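ThiS/MoaD family protein (Amycolatopsis orientalis, PDB 4N6E) probably serves as a ubiquitin-like sulfur-carrier protein (CysO) that supplies sulfur to the thiosugar synthase BexX in 2-thiosugar biosynthesis. Local coordinates at residues A73-K76 and D77-L81. Residues are numbered along the deposited sequence; the frame is centred on the assembly and turned at random.
Sequences AEVK and DGDTL
Lys76 and Asp79 close a type II beta turn through Asp77 and Gly78, with a weak backbone hydrogen bond from Asp79 N to Lys76 O at 3.4 Å. Gly78 takes the third position with a positive phi of 102°, a conformation that glycine readily adopts and that is usual at this place in a type II turn. A second bond spans the same turn: the carboxylate of Asp79 reaches back, and its OD2 accepts a hydrogen bond from Lys76 N at 2.6 Å, the N-H meeting it from well above the carboxylate plane. With CG turned beside its own backbone N (chi1 -79°), the Asp79 carboxylate is directed to the start of the turn. Along the way OD2 lies 3.4 Å from Lys76 CB, whereas the extended lysine chain leads away and leaves NZ 6.9 Å from Asp79 OD1, too far for a salt bridge. On the inner side, Val75 CG1 packs 4.1 Å from Asp79 CB, and the valine continues onto Ile31 of helix 28-38 and Val3 of strand 3-6. Asp79 OD1 accepts a hydrogen bond from Asn61 ND2, while Asp77 starts away from residues 73-76, and its OD1 is hydrogen-bonded to the backbone N of Ala2. This surface turn leads into strand 80-88, the central strand of the ubiquitin-like sheet. Both carboxylate oxygens of Asp79 thus have N-H partners, which fixes the rotation of the group, ties the turn to Asn61, and would be expected to stabilise its negative charge, with no contribution from direct contact with the Lys76 ammonium.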
loop_
_atom_site.group_PDB
_atom_site.type_symbol
_atom_site.label_atom_id
_atom_site.label_comp_id
_atom_site.label_asym_id
_atom_site.label_seq_id
_atom_site.Cartn_x
_atom_site.Cartn_y
_atom_site.Cartn_z
ATOM N N ALA B 73 -53.186 -9.581 -9.792
ATOM C CA ALA B 73 -53.624 -8.483 -8.926
ATOM C C ALA B 73 -54.514 -7.498 -9.680
ATOM O O ALA B 73 -54.278 -7.228 -10.855
ATOM C CB ALA B 73 -52.424 -7.758 -8.328
ATOM N N GLU B 74 -55.525 -6.961 -8.993
ATOM C CA GLU B 74 -56.524 -6.080 -9.612
ATOM C C GLU B 74 -55.984 -4.707 -10.020
ATOM O O GLU B 74 -55.268 -4.053 -9.256
ATOM C CB GLU B 74 -57.712 -5.857 -8.671
ATOM C CG GLU B 74 -58.575 -7.082 -8.427
ATOM C CD GLU B 74 -59.690 -6.818 -7.420
ATOM O OE1 GLU B 74 -60.307 -5.725 -7.474
ATOM O OE2 GLU B 74 -59.952 -7.705 -6.573
ATOM N N VAL B 75 -56.377 -4.274 -11.218
ATOM C CA VAL B 75 -56.051 -2.953 -11.756
ATOM C C VAL B 75 -57.359 -2.253 -12.113
ATOM O O VAL B 75 -58.110 -2.746 -12.952
ATOM C CB VAL B 75 -55.192 -3.042 -13.042
ATOM C CG1 VAL B 75 -54.704 -1.660 -13.451
ATOM C CG2 VAL B 75 -54.019 -3.992 -12.862
ATOM N N LYS B 76 -57.634 -1.127 -11.460
ATOM C CA LYS B 76 -58.781 -0.282 -11.797
ATOM C C LYS B 76 -58.370 0.732 -12.868
ATOM O O LYS B 76 -57.180 0.901 -13.144
ATOM C CB LYS B 76 -59.291 0.451 -10.553
ATOM C CG LYS B 76 -59.933 -0.456 -9.514
ATOM C CD LYS B 76 -60.381 0.334 -8.293
ATOM C CE LYS B 76 -61.240 -0.511 -7.358
ATOM N NZ LYS B 76 -61.823 0.297 -6.247
ATOM N N ASP B 77 -59.350 1.400 -13.470
ATOM C CA ASP B 77 -59.067 2.459 -14.437
ATOM C C ASP B 77 -58.644 3.728 -13.708
ATOM O O ASP B 77 -59.367 4.207 -12.841
ATOM C CB ASP B 77 -60.292 2.767 -15.294
ATOM C CG ASP B 77 -59.979 3.741 -16.409
ATOM O OD1 ASP B 77 -59.486 3.281 -17.464
ATOM O OD2 ASP B 77 -60.202 4.961 -16.223
ATOM N N GLY B 78 -57.489 4.278 -14.081
ATOM C CA GLY B 78 -56.908 5.436 -13.387
ATOM C C GLY B 78 -55.763 5.069 -12.450
ATOM O O GLY B 78 -55.097 5.954 -11.906
ATOM N N ASP B 79 -55.544 3.765 -12.255
ATOM C CA ASP B 79 -54.428 3.272 -11.448
ATOM C C ASP B 79 -53.100 3.565 -12.144
ATOM O O ASP B 79 -53.038 3.620 -13.372
ATOM C CB ASP B 79 -54.549 1.753 -11.208
ATOM C CG ASP B 79 -55.561 1.390 -10.113
ATOM O OD1 ASP B 79 -56.007 2.272 -9.350
ATOM O OD2 ASP B 79 -55.900 0.194 -10.003
ATOM N N THR B 80 -52.051 3.768 -11.347
ATOM C CA THR B 80 -50.678 3.869 -11.856
ATOM C C THR B 80 -49.935 2.565 -11.582
ATOM O O THR B 80 -49.995 2.037 -10.470
ATOM C CB THR B 80 -49.904 5.024 -11.190
ATOM O OG1 THR B 80 -50.558 6.266 -11.477
ATOM C CG2 THR B 80 -48.455 5.089 -11.707
ATOM N N LEU B 81 -49.226 2.064 -12.589
ATOM C CA LEU B 81 -48.494 0.811 -12.474
ATOM C C LEU B 81 -46.993 1.045 -12.714
ATOM O O LEU B 81 -46.577 1.397 -13.827
ATOM C CB LEU B 81 -49.063 -0.213 -13.457
ATOM C CG LEU B 81 -48.590 -1.666 -13.301
ATOM C CD1 LEU B 81 -49.750 -2.640 -13.427
ATOM C CD2 LEU B 81 -47.491 -2.038 -14.292
#